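Local atomic coordinates of beta-porphyranase B (Bacteroides plebeius, PDB entry 4AWD), a protein that cleaves the sulfated red-seaweed polysaccharide porphyran at the linkages between beta-D-galactose and alpha-L-galactose-6-sulfate, releasing mostly a sulfated disaccharide. Residues 37-42 with 315-320; 184-189 with 198-203; 207-212 with 269-274; 253-256 with 262-265. All coordinates share one frame; numbering follows the deposited sequence.

Contact 1: residues 37-42 with 315-320; sequences KNLPEA and RAYKLV
The final long strand of the GH16 domain, 308-321, carries Tyr317 beneath the N-terminal segment, and Leu39 of the loop leading into strand 46-50 sits on its ring. One methyl does the touching: Leu39 CD2 lies 3.7 Å from the ring centroid of Tyr317, 15° off the normal, a CH-pi contact over the face. It is displaced toward the CG-CD1 bond, with Tyr317 CD1 3.6 Å from Leu39 CD2. With chi1 at -54°, the Tyr317 ring stands anti to its own carbonyl carbon and presents that face to the loop. The phenol does not end in the contact: its OH is hydrogen-bonded to Ala32 O in helix 30-34, so the same tyrosine contacts the loop through its face and the helix through its hydroxyl. Further along, Ala42 CB meets Leu319 CD2 at 3.8 Å, a smaller apolar touch nearer the surface. Trp48 of strand 46-50 packs against Leu39, Tyr317 and Leu319, while its NE1 is hydrogen-bonded to Pro40 O. Methyls and aromatic rings thus bring the N-terminal segment against strands 46-50 and 308-321, elements of the beta-jelly-roll sandwich typical of GH16 enzymes.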
loop_
_atom_site.group_PDB
_atom_site.type_symbol
_atom_site.label_atom_id
_atom_site.label_comp_id
_atom_site.label_asym_id
_atom_site.label_seq_id
_atom_site.Cartn_x
_atom_site.Cartn_y
_atom_site.Cartn_z
ATOM N N LYS A 37 -4.020 -0.619 -22.946
ATOM C CA LYS A 37 -2.865 -0.498 -23.855
ATOM C C LYS A 37 -1.529 -0.734 -23.162
ATOM O O LYS A 37 -0.630 -1.339 -23.740
ATOM C CB LYS A 37 -2.733 0.935 -24.359
ATOM C CG LYS A 37 -3.738 1.438 -25.333
ATOM C CD LYS A 37 -3.298 2.827 -25.834
ATOM C CE LYS A 37 -2.821 3.718 -24.692
ATOM N NZ LYS A 37 -2.883 5.168 -25.031
ATOM N N ASN A 38 -1.395 -0.179 -21.953
ATOM C CA ASN A 38 -0.125 -0.127 -21.229
ATOM C C ASN A 38 0.157 -1.325 -20.330
ATOM O O ASN A 38 1.281 -1.519 -19.888
ATOM C CB ASN A 38 -0.037 1.156 -20.404
ATOM C CG ASN A 38 -0.078 2.401 -21.258
ATOM O OD1 ASN A 38 0.719 2.557 -22.173
ATOM N ND2 ASN A 38 -1.014 3.297 -20.962
ATOM N N LEU A 39 -0.869 -2.118 -20.056
ATOM C CA LEU A 39 -0.712 -3.319 -19.243
ATOM C C LEU A 39 0.133 -4.369 -19.975
ATOM O O LEU A 39 0.265 -4.320 -21.203
ATOM C CB LEU A 39 -2.092 -3.879 -18.817
ATOM C CG LEU A 39 -2.697 -3.356 -17.503
ATOM C CD1 LEU A 39 -2.453 -1.855 -17.254
ATOM C CD2 LEU A 39 -4.194 -3.655 -17.390
ATOM N N PRO A 40 0.742 -5.297 -19.221
ATOM C CA PRO A 40 1.324 -6.491 -19.826
ATOM C C PRO A 40 0.279 -7.236 -20.635
ATOM O O PRO A 40 -0.886 -7.277 -20.236
ATOM C CB PRO A 40 1.737 -7.344 -18.613
ATOM C CG PRO A 40 1.205 -6.635 -17.407
ATOM C CD PRO A 40 1.094 -5.200 -17.802
ATOM N N GLU A 41 0.690 -7.798 -21.770
ATOM C CA GLU A 41 -0.221 -8.547 -22.624
ATOM C C GLU A 41 -0.898 -9.622 -21.796
ATOM O O GLU A 41 -0.241 -10.351 -21.048
ATOM C CB GLU A 41 0.521 -9.187 -23.795
ATOM N N ALA A 42 -2.218 -9.685 -21.909
ATOM C CA ALA A 42 -3.001 -10.724 -21.271
ATOM C C ALA A 42 -2.573 -12.069 -21.847
ATOM O O ALA A 42 -2.162 -12.136 -23.016
ATOM C CB ALA A 42 -4.492 -10.484 -21.517
ATOM N N ARG A 315 -6.087 2.236 -10.371
ATOM C CA ARG A 315 -6.789 1.466 -11.400
ATOM C C ARG A 315 -6.575 -0.031 -11.232
ATOM O O ARG A 315 -5.448 -0.490 -11.089
ATOM C CB ARG A 315 -6.454 1.988 -12.818
ATOM C CG ARG A 315 -6.517 3.543 -12.895
ATOM C CD ARG A 315 -6.813 4.169 -14.246
ATOM N NE ARG A 315 -5.656 4.413 -15.093
ATOM C CZ ARG A 315 -5.370 5.552 -15.739
ATOM N NH1 ARG A 315 -6.125 6.637 -15.649
ATOM N NH2 ARG A 315 -4.288 5.599 -16.499
ATOM N N ALA A 316 -7.671 -0.783 -11.190
ATOM C CA ALA A 316 -7.600 -2.236 -11.019
ATOM C C ALA A 316 -8.221 -2.980 -12.201
ATOM O O ALA A 316 -9.178 -2.501 -12.826
ATOM C CB ALA A 316 -8.274 -2.654 -9.730
ATOM N N TYR A 317 -7.680 -4.156 -12.493
ATOM C CA TYR A 317 -8.170 -4.956 -13.597
ATOM C C TYR A 317 -8.316 -6.429 -13.229
ATOM O O TYR A 317 -7.681 -6.926 -12.301
ATOM C CB TYR A 317 -7.282 -4.781 -14.832
ATOM C CG TYR A 317 -7.101 -3.332 -15.250
ATOM C CD1 TYR A 317 -6.160 -2.516 -14.616
ATOM C CD2 TYR A 317 -7.875 -2.772 -16.258
ATOM C CE1 TYR A 317 -5.991 -1.192 -14.976
ATOM C CE2 TYR A 317 -7.703 -1.436 -16.635
ATOM C CZ TYR A 317 -6.758 -0.660 -15.983
ATOM O OH TYR A 317 -6.577 0.652 -16.326
ATOM N N LYS A 318 -9.195 -7.094 -13.972
ATOM C CA LYS A 318 -9.449 -8.524 -13.892
ATOM C C LYS A 318 -9.184 -9.179 -15.233
ATOM O O LYS A 318 -9.415 -8.581 -16.284
ATOM C CB LYS A 318 -10.924 -8.754 -13.560
ATOM C CG LYS A 318 -11.198 -9.351 -12.203
ATOM C CD LYS A 318 -12.636 -9.030 -11.762
ATOM C CE LYS A 318 -13.641 -9.113 -12.919
ATOM N NZ LYS A 318 -15.012 -8.704 -12.488
ATOM N N LEU A 319 -8.720 -10.417 -15.201
ATOM C CA LEU A 319 -8.657 -11.217 -16.411
ATOM C C LEU A 319 -9.967 -11.969 -16.625
ATOM O O LEU A 319 -10.517 -12.582 -15.708
ATOM C CB LEU A 319 -7.497 -12.199 -16.365
ATOM C CG LEU A 319 -6.116 -11.634 -16.674
ATOM C CD1 LEU A 319 -5.103 -12.717 -16.401
ATOM C CD2 LEU A 319 -6.017 -11.155 -18.118
ATOM N N VAL A 320 -10.440 -11.921 -17.862
ATOM C CA VAL A 320 -11.676 -12.569 -18.265
ATOM C C VAL A 320 -11.408 -13.311 -19.589
ATOM O O VAL A 320 -10.587 -12.850 -20.388
ATOM C CB VAL A 320 -12.798 -11.498 -18.367
ATOM C CG1 VAL A 320 -13.552 -11.544 -19.671
ATOM C CG2 VAL A 320 -13.730 -11.557 -17.160
#

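Contact 2: residues 184-189 with 198-203; sequences GIIRSV and TWNMQM
Close to the catalytic cleft, the long loop between strands 168-182 and 204-213 folds back on itself, and Ile186 of its outgoing part packs against the short 3-10 turn formed by Trp199 and Asn200. Ile186 CD1 reaches Trp199 CB at 3.8 Å, the two side chains crossing at about a right angle; it is the root of the tryptophan that is touched. The indole itself turns elsewhere, with CG anti to the backbone N (chi1 -152°), toward edge-to-face meetings with Trp195 and Trp291. Its side chain comes within about 4 Å of that of Glu181, the proton donor by similarity, consistent with a place in the wall of the substrate cleft of this GH16 jelly roll. Next in the chain, Asn200 turns its amide toward residues 184-186. Asn200 OD1 lies 3.8 Å from Ile186 CG1, which is packing alone. At the ND2 end of that amide a water bridges the two parts of the loop: it donates to Gly184 O at 2.8 Å and accepts from Asn200 ND2 at 2.9 Å. Gly184 O and Asn200 ND2 are themselves 3.7 Å apart, and the water satisfies both of these polar atoms. Met201 N closes the turn on Thr198 O at 2.7 Å.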
loop_
_atom_site.group_PDB
_atom_site.type_symbol
_atom_site.label_atom_id
_atom_site.label_comp_id
_atom_site.label_asym_id
_atom_site.label_seq_id
_atom_site.Cartn_x
_atom_site.Cartn_y
_atom_site.Cartn_z
ATOM N N GLY A 184 9.716 10.802 0.548
ATOM C CA GLY A 184 10.364 11.767 -0.311
ATOM C C GLY A 184 11.737 12.222 0.147
ATOM O O GLY A 184 12.594 12.553 -0.688
ATOM N N ILE A 185 11.933 12.283 1.464
ATOM C CA ILE A 185 13.214 12.704 2.050
ATOM C C ILE A 185 13.814 11.582 2.897
ATOM O O ILE A 185 13.100 10.923 3.664
ATOM C CB ILE A 185 13.063 13.954 2.965
ATOM C CG1 ILE A 185 12.491 15.153 2.190
ATOM C CG2 ILE A 185 14.412 14.287 3.640
ATOM C CD1 ILE A 185 12.031 16.338 3.094
ATOM N N ILE A 186 15.123 11.393 2.766
ATOM C CA ILE A 186 15.854 10.397 3.536
ATOM C C ILE A 186 16.772 11.098 4.551
ATOM O O ILE A 186 17.632 11.888 4.155
ATOM C CB ILE A 186 16.703 9.499 2.602
ATOM C CG1 ILE A 186 15.828 8.785 1.550
ATOM C CG2 ILE A 186 17.510 8.498 3.416
ATOM C CD1 ILE A 186 14.706 7.884 2.118
ATOM N N ARG A 187 16.604 10.805 5.844
ATOM C CA ARG A 187 17.394 11.474 6.889
ATOM C C ARG A 187 18.247 10.546 7.774
ATOM O O ARG A 187 19.441 10.788 7.957
ATOM C CB ARG A 187 16.503 12.361 7.764
ATOM C CG ARG A 187 16.136 13.695 7.140
ATOM C CD ARG A 187 15.139 14.413 8.015
ATOM N NE ARG A 187 14.724 15.708 7.488
ATOM C CZ ARG A 187 13.611 16.343 7.855
ATOM N NH1 ARG A 187 12.767 15.791 8.739
ATOM N NH2 ARG A 187 13.327 17.532 7.321
ATOM N N SER A 188 17.641 9.491 8.318
ATOM C CA SER A 188 18.330 8.614 9.257
ATOM C C SER A 188 19.106 7.514 8.547
ATOM O O SER A 188 18.614 6.406 8.324
ATOM C CB SER A 188 17.345 8.040 10.264
ATOM O OG SER A 188 16.846 9.075 11.085
ATOM N N VAL A 189 20.339 7.834 8.192
ATOM C CA VAL A 189 21.181 6.907 7.450
ATOM C C VAL A 189 22.356 6.495 8.320
ATOM O O VAL A 189 23.272 7.278 8.557
ATOM C CB VAL A 189 21.686 7.527 6.122
ATOM C CG1 VAL A 189 22.353 6.469 5.252
ATOM C CG2 VAL A 189 20.552 8.183 5.374
ATOM N N THR A 198 19.020 5.313 -0.518
ATOM C CA THR A 198 18.392 5.645 -1.799
ATOM C C THR A 198 16.943 5.143 -1.844
ATOM O O THR A 198 16.400 4.901 -2.935
ATOM C CB THR A 198 19.122 4.930 -2.933
ATOM O OG1 THR A 198 19.281 3.543 -2.574
ATOM C CG2 THR A 198 20.489 5.567 -3.198
ATOM N N TRP A 199 16.330 4.968 -0.675
ATOM C CA TRP A 199 15.013 4.348 -0.580
ATOM C C TRP A 199 13.930 5.082 -1.391
ATOM O O TRP A 199 12.995 4.455 -1.873
ATOM C CB TRP A 199 14.599 4.254 0.876
ATOM C CG TRP A 199 13.664 3.140 1.195
ATOM C CD1 TRP A 199 13.923 1.796 1.112
ATOM C CD2 TRP A 199 12.334 3.262 1.702
ATOM N NE1 TRP A 199 12.830 1.075 1.534
ATOM C CE2 TRP A 199 11.838 1.951 1.895
ATOM C CE3 TRP A 199 11.508 4.356 2.012
ATOM C CZ2 TRP A 199 10.548 1.699 2.381
ATOM C CZ3 TRP A 199 10.215 4.105 2.502
ATOM C CH2 TRP A 199 9.755 2.786 2.680
ATOM N N ASN A 200 14.078 6.403 -1.527
ATOM C CA ASN A 200 13.225 7.206 -2.393
ATOM C C ASN A 200 13.444 7.001 -3.899
ATOM O O ASN A 200 12.734 7.626 -4.715
ATOM C CB ASN A 200 13.343 8.697 -2.041
ATOM C CG ASN A 200 14.677 9.308 -2.464
ATOM O OD1 ASN A 200 15.745 8.734 -2.232
ATOM N ND2 ASN A 200 14.609 10.497 -3.079
ATOM N N MET A 201 14.410 6.140 -4.256
ATOM C CA MET A 201 14.743 5.831 -5.661
ATOM C C MET A 201 14.780 4.337 -5.956
ATOM O O MET A 201 15.499 3.898 -6.862
ATOM C CB MET A 201 16.095 6.434 -6.070
ATOM C CG MET A 201 16.133 7.939 -6.015
ATOM S SD MET A 201 17.726 8.644 -6.450
ATOM C CE MET A 201 17.737 9.965 -5.250
ATOM N N GLN A 202 14.025 3.556 -5.196
ATOM C CA GLN A 202 14.027 2.115 -5.374
ATOM C C GLN A 202 12.586 1.621 -5.395
ATOM O O GLN A 202 11.725 2.173 -4.710
ATOM C CB GLN A 202 14.863 1.391 -4.282
ATOM C CG GLN A 202 16.357 1.847 -4.120
ATOM C CD GLN A 202 17.300 1.399 -5.263
ATOM O OE1 GLN A 202 16.914 0.579 -6.098
ATOM N NE2 GLN A 202 18.542 1.939 -5.297
ATOM N N MET A 203 12.326 0.592 -6.200
ATOM C CA MET A 203 11.002 -0.031 -6.265
ATOM C C MET A 203 10.896 -0.947 -5.062
ATOM O O MET A 203 11.156 -2.153 -5.148
ATOM C CB MET A 203 10.853 -0.823 -7.575
ATOM C CG MET A 203 9.465 -1.386 -7.888
ATOM S SD MET A 203 8.246 -0.097 -8.213
ATOM C CE MET A 203 6.735 -1.054 -8.295
HETATM O O HOH W 1 12.249 12.203 -3.406
#

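Contact 3: residues 207-212 with 269-274; sequences THYWYQ and TKYTDT
Tyr271 lies flat between two neighbours: Tyr211 spreads over one face of its ring, and the aliphatic CG of Lys270 comes to the opposite face, offset toward the rim. Together with Tyr209 these tyrosines form an aromatic cluster. It ties the loop following strand 260-265 to segment 207-212 of strand 204-213, which pairs with strands 168-182 and 219-221 in this GH16 jelly-roll enzyme. Tyr211 and Tyr271 make an offset stack with centroids 3.9 Å apart and planes at 15°. The overlap is displaced so that Tyr211 CG stands over the centre of the Tyr271 ring, while Tyr271 CE1 lies toward the rim of the Tyr211 ring, 3.3 Å from Tyr211 CD2. Tyr211 CB adds a CH-pi contact over the same face of Tyr271. At the far end of the stack, Tyr211 OH is hydrogen-bonded to Glu213. Tyr209 meets Tyr271 differently: the rings approach rim to rim, centroids 6.0 Å apart, and the closest touch is Tyr209 CE1 to Tyr271 CB at 3.6 Å. Both strand tyrosines have CG anti to the backbone N (chi1 -173° and -178°), which sends their rings out toward the loop. Near CE2 of Tyr209, on the same side of its plane as Tyr271 CB, Thr272 brings its methyl: CG2 lies 3.5 Å from Tyr209 CE2. The hydroxyl of the same residue faces its own chain in an ST turn, where Thr274 N donates to Thr272 OG1 at 3.0 Å.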
loop_
_atom_site.group_PDB
_atom_site.type_symbol
_atom_site.label_atom_id
_atom_site.label_comp_id
_atom_site.label_asym_id
_atom_site.label_seq_id
_atom_site.Cartn_x
_atom_site.Cartn_y
_atom_site.Cartn_z
ATOM N N THR A 207 5.887 -8.719 -0.068
ATOM C CA THR A 207 4.790 -9.593 0.291
ATOM C C THR A 207 4.987 -10.057 1.722
ATOM O O THR A 207 6.120 -10.292 2.160
ATOM C CB THR A 207 4.765 -10.855 -0.569
ATOM O OG1 THR A 207 5.919 -11.660 -0.267
ATOM C CG2 THR A 207 4.723 -10.516 -2.077
ATOM N N HIS A 208 3.880 -10.214 2.444
ATOM C CA HIS A 208 3.927 -10.746 3.794
ATOM C C HIS A 208 2.880 -11.833 3.946
ATOM O O HIS A 208 1.707 -11.611 3.631
ATOM C CB HIS A 208 3.665 -9.640 4.821
ATOM C CG HIS A 208 4.517 -8.423 4.637
ATOM N ND1 HIS A 208 5.679 -8.212 5.348
ATOM C CD2 HIS A 208 4.371 -7.346 3.830
ATOM C CE1 HIS A 208 6.222 -7.068 4.977
ATOM N NE2 HIS A 208 5.446 -6.520 4.059
ATOM N N TYR A 209 3.301 -13.006 4.412
ATOM C CA TYR A 209 2.365 -13.965 4.958
ATOM C C TYR A 209 2.494 -13.872 6.472
ATOM O O TYR A 209 3.525 -14.261 7.031
ATOM C CB TYR A 209 2.673 -15.388 4.464
ATOM C CG TYR A 209 1.618 -16.407 4.864
ATOM C CD1 TYR A 209 1.700 -17.074 6.070
ATOM C CD2 TYR A 209 0.536 -16.683 4.040
ATOM C CE1 TYR A 209 0.744 -18.015 6.449
ATOM C CE2 TYR A 209 -0.438 -17.611 4.418
ATOM C CZ TYR A 209 -0.314 -18.277 5.623
ATOM O OH TYR A 209 -1.252 -19.201 6.027
ATOM N N TRP A 210 1.471 -13.341 7.136
ATOM C CA TRP A 210 1.525 -13.171 8.586
ATOM C C TRP A 210 1.072 -14.442 9.275
ATOM O O TRP A 210 0.002 -14.964 8.966
ATOM C CB TRP A 210 0.651 -11.994 9.041
ATOM C CG TRP A 210 1.185 -10.688 8.612
ATOM C CD1 TRP A 210 0.814 -9.975 7.509
ATOM C CD2 TRP A 210 2.213 -9.926 9.258
ATOM N NE1 TRP A 210 1.546 -8.811 7.426
ATOM C CE2 TRP A 210 2.414 -8.756 8.486
ATOM C CE3 TRP A 210 2.972 -10.108 10.420
ATOM C CZ2 TRP A 210 3.343 -7.765 8.843
ATOM C CZ3 TRP A 210 3.899 -9.125 10.773
ATOM C CH2 TRP A 210 4.075 -7.965 9.977
ATOM N N TYR A 211 1.874 -14.936 10.211
ATOM C CA TYR A 211 1.523 -16.156 10.934
ATOM C C TYR A 211 1.744 -16.030 12.428
ATOM O O TYR A 211 2.756 -15.469 12.876
ATOM C CB TYR A 211 2.296 -17.360 10.408
ATOM C CG TYR A 211 1.931 -18.663 11.095
ATOM C CD1 TYR A 211 0.797 -19.378 10.709
ATOM C CD2 TYR A 211 2.718 -19.178 12.124
ATOM C CE1 TYR A 211 0.455 -20.580 11.319
ATOM C CE2 TYR A 211 2.385 -20.382 12.752
ATOM C CZ TYR A 211 1.253 -21.081 12.342
ATOM O OH TYR A 211 0.915 -22.276 12.950
ATOM N N GLN A 212 0.793 -16.575 13.191
ATOM C CA GLN A 212 0.840 -16.523 14.639
ATOM C C GLN A 212 0.091 -17.681 15.282
ATOM O O GLN A 212 -1.035 -17.998 14.903
ATOM C CB GLN A 212 0.246 -15.205 15.125
ATOM C CG GLN A 212 0.422 -14.961 16.613
ATOM C CD GLN A 212 -0.220 -13.681 17.059
ATOM O OE1 GLN A 212 -1.076 -13.127 16.372
ATOM N NE2 GLN A 212 0.190 -13.197 18.219
ATOM N N THR A 269 5.966 -20.206 0.933
ATOM C CA THR A 269 5.103 -21.370 1.045
ATOM C C THR A 269 5.335 -22.098 2.372
ATOM O O THR A 269 4.938 -23.270 2.532
ATOM C CB THR A 269 5.319 -22.344 -0.113
ATOM O OG1 THR A 269 6.712 -22.708 -0.174
ATOM C CG2 THR A 269 4.883 -21.719 -1.420
ATOM N N LYS A 270 5.953 -21.394 3.325
ATOM C CA LYS A 270 6.276 -21.985 4.611
ATOM C C LYS A 270 5.050 -22.625 5.252
ATOM O O LYS A 270 5.104 -23.774 5.695
ATOM C CB LYS A 270 6.895 -20.957 5.563
ATOM C CG LYS A 270 7.571 -21.579 6.790
ATOM C CD LYS A 270 8.315 -20.529 7.609
ATOM C CE LYS A 270 8.808 -21.119 8.921
ATOM N NZ LYS A 270 9.490 -20.103 9.759
ATOM N N TYR A 271 3.940 -21.896 5.272
ATOM C CA TYR A 271 2.763 -22.355 6.004
ATOM C C TYR A 271 1.634 -22.897 5.139
ATOM O O TYR A 271 0.732 -23.547 5.651
ATOM C CB TYR A 271 2.261 -21.265 6.949
ATOM C CG TYR A 271 3.282 -20.819 7.984
ATOM C CD1 TYR A 271 3.508 -21.565 9.136
ATOM C CD2 TYR A 271 4.020 -19.654 7.803
ATOM C CE1 TYR A 271 4.451 -21.167 10.082
ATOM C CE2 TYR A 271 4.956 -19.234 8.754
ATOM C CZ TYR A 271 5.162 -19.997 9.889
ATOM O OH TYR A 271 6.079 -19.590 10.837
ATOM N N THR A 272 1.695 -22.634 3.834
ATOM C CA THR A 272 0.722 -23.139 2.859
ATOM C C THR A 272 1.300 -23.088 1.451
ATOM O O THR A 272 2.071 -22.188 1.128
ATOM C CB THR A 272 -0.603 -22.340 2.879
ATOM O OG1 THR A 272 -1.356 -22.623 1.693
ATOM C CG2 THR A 272 -0.342 -20.832 2.977
ATOM N N ASP A 273 0.914 -24.058 0.623
ATOM C CA ASP A 273 1.341 -24.135 -0.767
ATOM C C ASP A 273 0.764 -22.996 -1.595
ATOM O O ASP A 273 1.294 -22.671 -2.659
ATOM C CB ASP A 273 0.926 -25.482 -1.387
ATOM C CG ASP A 273 1.694 -26.682 -0.789
ATOM O OD1 ASP A 273 2.924 -26.574 -0.550
ATOM O OD2 ASP A 273 1.058 -27.745 -0.565
ATOM N N THR A 274 -0.330 -22.409 -1.105
ATOM C CA THR A 274 -1.061 -21.375 -1.824
ATOM C C THR A 274 -1.250 -20.113 -0.957
ATOM O O THR A 274 -2.389 -19.748 -0.639
ATOM C CB THR A 274 -2.439 -21.902 -2.278
ATOM O OG1 THR A 274 -3.162 -22.398 -1.142
ATOM C CG2 THR A 274 -2.294 -23.018 -3.325
#

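Contact 4: residues 253-256 with 262-265; sequences VKFY and MYTI
Phe255 O takes the N-H of Met262 at 2.7 Å, the shortest of four backbone bonds that tie segment 253-256 to segment 262-265. Beside it, Phe255 N donates almost straight to Tyr263 O at 3.0 Å. Farther from the turn, Val253 and Ile265 form a hydrogen-bonded antiparallel pair: Ile265 N reaches Val253 O at 2.9 Å, and Val253 N returns a bond to Ile265 O at 3.1 Å, this donor tilted 26° from the carbonyl plane. This is the beta hairpin of strands 252-257 and 260-265; strand 241-249 pairs with the outer edge of 252-257 through the backbones of Lys254 and Tyr256 within the jelly roll. On one face of the ladder Phe255 bridges two neighbours. Its CD2 lies 3.7 Å from Tyr263 CE1, the rings meeting obliquely with planes at 48°, and its CE2 is 3.8 Å from Ile265 CD1. A chi1 of 54° swings the Tyr263 ring back toward Phe255, and its OH is hydrogen-bonded to Met203 O. Leu177 of strand 168-182 packs on Val253 and Phe255 from this side. On the other face Lys254 and Thr264 lie side by side, pointing the same way, with Lys254 CG 3.8 Å from Thr264 OG1, which is hydrogen-bonded to Tyr261 OH.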
loop_
_atom_site.group_PDB
_atom_site.type_symbol
_atom_site.label_atom_id
_atom_site.label_comp_id
_atom_site.label_asym_id
_atom_site.label_seq_id
_atom_site.Cartn_x
_atom_site.Cartn_y
_atom_site.Cartn_z
ATOM N N VAL A 253 3.454 -12.759 -7.757
ATOM C CA VAL A 253 3.109 -11.357 -7.926
ATOM C C VAL A 253 4.258 -10.695 -8.675
ATOM O O VAL A 253 5.416 -10.997 -8.411
ATOM C CB VAL A 253 2.876 -10.659 -6.572
ATOM C CG1 VAL A 253 2.262 -9.312 -6.808
ATOM C CG2 VAL A 253 1.933 -11.481 -5.681
ATOM N N LYS A 254 3.935 -9.829 -9.635
ATOM C CA LYS A 254 4.945 -9.217 -10.515
ATOM C C LYS A 254 4.808 -7.693 -10.535
ATOM O O LYS A 254 3.717 -7.167 -10.750
ATOM C CB LYS A 254 4.827 -9.768 -11.941
ATOM C CG LYS A 254 4.922 -11.291 -12.033
ATOM C CD LYS A 254 5.019 -11.822 -13.485
ATOM C CE LYS A 254 5.309 -13.330 -13.485
ATOM N NZ LYS A 254 5.333 -13.972 -14.863
ATOM N N PHE A 255 5.919 -6.986 -10.358
ATOM C CA PHE A 255 5.859 -5.536 -10.148
ATOM C C PHE A 255 6.323 -4.681 -11.323
ATOM O O PHE A 255 7.279 -5.023 -12.026
ATOM C CB PHE A 255 6.584 -5.157 -8.855
ATOM C CG PHE A 255 6.033 -5.851 -7.653
ATOM C CD1 PHE A 255 4.928 -5.337 -6.997
ATOM C CD2 PHE A 255 6.593 -7.053 -7.208
ATOM C CE1 PHE A 255 4.383 -5.995 -5.891
ATOM C CE2 PHE A 255 6.063 -7.714 -6.100
ATOM C CZ PHE A 255 4.953 -7.180 -5.434
ATOM N N TYR A 256 5.623 -3.568 -11.530
ATOM C CA TYR A 256 5.864 -2.690 -12.672
ATOM C C TYR A 256 6.076 -1.249 -12.237
ATOM O O TYR A 256 5.327 -0.708 -11.426
ATOM C CB TYR A 256 4.720 -2.788 -13.682
ATOM C CG TYR A 256 4.605 -4.162 -14.307
ATOM C CD1 TYR A 256 4.059 -5.240 -13.592
ATOM C CD2 TYR A 256 5.059 -4.395 -15.612
ATOM C CE1 TYR A 256 3.971 -6.501 -14.150
ATOM C CE2 TYR A 256 4.973 -5.667 -16.185
ATOM C CZ TYR A 256 4.424 -6.710 -15.448
ATOM O OH TYR A 256 4.337 -7.964 -16.005
ATOM N N MET A 262 9.666 -5.057 -13.360
ATOM C CA MET A 262 10.801 -4.858 -12.460
ATOM C C MET A 262 11.345 -6.163 -11.870
ATOM O O MET A 262 12.533 -6.436 -11.994
ATOM C CB MET A 262 10.454 -3.851 -11.366
ATOM C CG MET A 262 10.051 -2.496 -11.933
ATOM S SD MET A 262 11.470 -1.609 -12.609
ATOM C CE MET A 262 12.164 -0.888 -11.114
ATOM N N TYR A 263 10.474 -6.963 -11.256
ATOM C CA TYR A 263 10.836 -8.259 -10.692
ATOM C C TYR A 263 9.595 -8.977 -10.164
ATOM O O TYR A 263 8.501 -8.412 -10.109
ATOM C CB TYR A 263 11.889 -8.123 -9.569
ATOM C CG TYR A 263 11.473 -7.166 -8.476
ATOM C CD1 TYR A 263 10.616 -7.580 -7.452
ATOM C CD2 TYR A 263 11.921 -5.839 -8.469
ATOM C CE1 TYR A 263 10.213 -6.702 -6.444
ATOM C CE2 TYR A 263 11.524 -4.958 -7.467
ATOM C CZ TYR A 263 10.665 -5.403 -6.460
ATOM O OH TYR A 263 10.262 -4.544 -5.473
ATOM N N THR A 264 9.795 -10.229 -9.766
ATOM C CA THR A 264 8.758 -11.089 -9.227
ATOM C C THR A 264 9.004 -11.370 -7.751
ATOM O O THR A 264 10.159 -11.428 -7.296
ATOM C CB THR A 264 8.769 -12.426 -9.972
ATOM O OG1 THR A 264 8.531 -12.190 -11.365
ATOM C CG2 THR A 264 7.708 -13.363 -9.448
ATOM N N ILE A 265 7.924 -11.543 -6.996
ATOM C CA ILE A 265 8.049 -12.172 -5.700
ATOM C C ILE A 265 7.112 -13.362 -5.625
ATOM O O ILE A 265 5.908 -13.223 -5.844
ATOM C CB ILE A 265 7.793 -11.200 -4.517
ATOM C CG1 ILE A 265 8.764 -10.012 -4.562
ATOM C CG2 ILE A 265 7.898 -11.947 -3.192
ATOM C CD1 ILE A 265 8.546 -8.977 -3.466
#

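How the contacts relate
Contact 1 joins segments near the N- and C-terminal ends of the chain, and the other three are nested inside the loop it closes; contact 2 comes first, then contact 3, which encloses contact 4. The hairpin of contact 4 is the hub. Its centre lies about 15 Å from that of contact 1, where Pro40 CG packs on Tyr256 OH, and about 18 Å from that of contact 3, where Thr207 touches Ile265. Toward contact 2, centres about 20 Å apart, Met203 packs on the hairpin. Contacts 1 and 2 are farthest apart, about 30 Å between centres. Strands 252-257 and 260-265 thus connect the packing near the termini, the loop by the cleft and the tyrosine cluster.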